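Local coordinates for protein ArsR family transcriptional regulator (Comamonas testosteroni, PDB 6UVU) that acts as an antimony(III)-responsive transcriptional repressor of the ArsR family, probably by binding DNA, at residues Ala50-Gly55 with Tyr97-Pro102. Numbering follows the deposited sequence.
Sequences ALARSG and YRIVDP
Leu51 and Ile99 form the tight half of this contact, where helix 50-54 and strand 97-99 cross at 91° with axes 8.0 Å apart. The CD1 end of Ile99 lies 4.1 Å from Leu51 CB and 4.0 Å from Ala52 CB, so one methyl meets two consecutive helix residues. Ile99 CG1 stands anti to its carbonyl carbon (chi1 -64°), and the extended chi2 of 169° carries CD1 on to the helix. Leu51 turns CD2 towards the earlier strand residue, 3.5 Å from Tyr97 O and 4.2 Å from Tyr97 CB, while Leu86 touches both Leu51 and Ile99. Between the backbones a water bridges, donating to Leu51 O (3.1 Å) and accepting from Ile99 N (3.0 Å). The more open side is at Arg98 and Gly55, both partly exposed, whereas Leu51, Ala52 and Ile99 are buried. Arg98 bends at chi3 and puts NH1 2.5 Å from Gly55 O, doubtfully short and too poorly angled for a hydrogen bond. With an alanine here the guanidinium is gone, and Gly55 O is likely to be left more open to solvent. A helix packed across an antiparallel hairpin is characteristic of the winged helix-turn-helix fold of ArsR repressors, with strand 94-99 in the wing.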
loop_
_atom_site.group_PDB
_atom_site.type_symbol
_atom_site.label_atom_id
_atom_site.label_comp_id
_atom_site.label_asym_id
_atom_site.label_seq_id
_atom_site.Cartn_x
_atom_site.Cartn_y
_atom_site.Cartn_z
ATOM N N ALA B 50 0.089 -8.888 -13.242
ATOM C CA ALA B 50 -0.072 -9.615 -14.503
ATOM C C ALA B 50 -1.207 -9.034 -15.344
ATOM O O ALA B 50 -1.103 -8.968 -16.573
ATOM C CB ALA B 50 -0.321 -11.099 -14.228
ATOM N N LEU B 51 -2.293 -8.587 -14.697
ATOM C CA LEU B 51 -3.372 -7.907 -15.411
ATOM C C LEU B 51 -2.943 -6.536 -15.908
ATOM O O LEU B 51 -3.328 -6.117 -17.005
ATOM C CB LEU B 51 -4.585 -7.756 -14.509
ATOM C CG LEU B 51 -5.311 -9.039 -14.168
ATOM C CD1 LEU B 51 -6.259 -8.774 -13.010
ATOM C CD2 LEU B 51 -6.069 -9.519 -15.406
ATOM N N ALA B 52 -2.166 -5.808 -15.102
ATOM C CA ALA B 52 -1.734 -4.471 -15.490
ATOM C C ALA B 52 -0.749 -4.519 -16.650
ATOM O O ALA B 52 -0.760 -3.625 -17.505
ATOM C CB ALA B 52 -1.103 -3.748 -14.290
ATOM N N ARG B 53 0.142 -5.524 -16.666
ATOM C CA ARG B 53 1.118 -5.662 -17.753
ATOM C C ARG B 53 0.424 -5.867 -19.091
ATOM O O ARG B 53 0.745 -5.210 -20.087
ATOM C CB ARG B 53 2.048 -6.856 -17.518
ATOM C CG ARG B 53 2.917 -6.788 -16.309
ATOM C CD ARG B 53 3.968 -7.903 -16.311
ATOM N NE ARG B 53 5.058 -7.641 -17.252
ATOM C CZ ARG B 53 5.454 -8.492 -18.193
ATOM N NH1 ARG B 53 4.859 -9.674 -18.323
ATOM N NH2 ARG B 53 6.448 -8.161 -18.998
ATOM N N SER B 54 -0.505 -6.811 -19.129
ATOM C CA SER B 54 -1.176 -7.255 -20.343
ATOM C C SER B 54 -2.362 -6.389 -20.730
ATOM O O SER B 54 -2.857 -6.515 -21.855
ATOM C CB SER B 54 -1.679 -8.680 -20.163
ATOM O OG SER B 54 -2.737 -8.666 -19.217
ATOM N N GLY B 55 -2.852 -5.545 -19.826
ATOM C CA GLY B 55 -4.071 -4.813 -20.105
ATOM C C GLY B 55 -5.320 -5.657 -20.075
ATOM O O GLY B 55 -6.358 -5.229 -20.584
ATOM N N TYR B 97 -10.749 -10.022 -17.951
ATOM C CA TYR B 97 -10.692 -9.207 -16.736
ATOM C C TYR B 97 -9.746 -8.035 -16.935
ATOM O O TYR B 97 -8.639 -8.217 -17.446
ATOM C CB TYR B 97 -10.223 -10.038 -15.544
ATOM C CG TYR B 97 -11.249 -11.008 -15.026
ATOM C CD1 TYR B 97 -12.193 -10.621 -14.078
ATOM C CD2 TYR B 97 -11.266 -12.318 -15.469
ATOM C CE1 TYR B 97 -13.117 -11.515 -13.598
ATOM C CE2 TYR B 97 -12.183 -13.216 -14.990
ATOM C CZ TYR B 97 -13.103 -12.814 -14.065
ATOM O OH TYR B 97 -14.007 -13.748 -13.622
ATOM N N ARG B 98 -10.175 -6.843 -16.522
ATOM C CA ARG B 98 -9.375 -5.623 -16.602
ATOM C C ARG B 98 -9.495 -4.845 -15.292
ATOM O O ARG B 98 -10.562 -4.835 -14.672
ATOM C CB ARG B 98 -9.827 -4.740 -17.767
ATOM C CG ARG B 98 -8.763 -3.788 -18.265
ATOM C CD ARG B 98 -9.318 -2.806 -19.287
ATOM N NE ARG B 98 -9.946 -3.475 -20.425
ATOM C CZ ARG B 98 -9.293 -3.855 -21.523
ATOM N NH1 ARG B 98 -7.985 -3.635 -21.620
ATOM N NH2 ARG B 98 -9.941 -4.457 -22.518
ATOM N N ILE B 99 -8.408 -4.183 -14.893
ATOM C CA ILE B 99 -8.385 -3.320 -13.713
ATOM C C ILE B 99 -9.084 -2.011 -14.052
ATOM O O ILE B 99 -8.672 -1.298 -14.974
ATOM C CB ILE B 99 -6.941 -3.045 -13.249
ATOM C CG1 ILE B 99 -6.217 -4.309 -12.785
ATOM C CG2 ILE B 99 -6.918 -2.012 -12.141
ATOM C CD1 ILE B 99 -4.724 -4.087 -12.576
ATOM N N VAL B 100 -10.114 -1.664 -13.286
ATOM C CA VAL B 100 -10.805 -0.393 -13.465
ATOM C C VAL B 100 -10.738 0.503 -12.228
ATOM O O VAL B 100 -11.314 1.595 -12.238
ATOM C CB VAL B 100 -12.270 -0.610 -13.903
ATOM C CG1 VAL B 100 -12.313 -1.279 -15.279
ATOM C CG2 VAL B 100 -13.010 -1.447 -12.878
ATOM N N ASP B 101 -10.027 0.099 -11.175
ATOM C CA ASP B 101 -9.759 1.007 -10.060
ATOM C C ASP B 101 -8.429 1.723 -10.292
ATOM O O ASP B 101 -7.371 1.088 -10.216
ATOM C CB ASP B 101 -9.731 0.228 -8.745
ATOM C CG ASP B 101 -9.777 1.128 -7.520
ATOM O OD1 ASP B 101 -9.048 2.134 -7.463
ATOM O OD2 ASP B 101 -10.549 0.819 -6.598
ATOM N N PRO B 102 -8.421 3.037 -10.580
ATOM C CA PRO B 102 -7.130 3.717 -10.783
ATOM C C PRO B 102 -6.340 3.911 -9.491
ATOM O O PRO B 102 -5.107 3.977 -9.535
ATOM C CB PRO B 102 -7.535 5.065 -11.398
ATOM C CG PRO B 102 -8.872 5.334 -10.783
ATOM C CD PRO B 102 -9.552 3.977 -10.638
HETATM O O HOH W 1 -5.928 -4.525 -16.488
#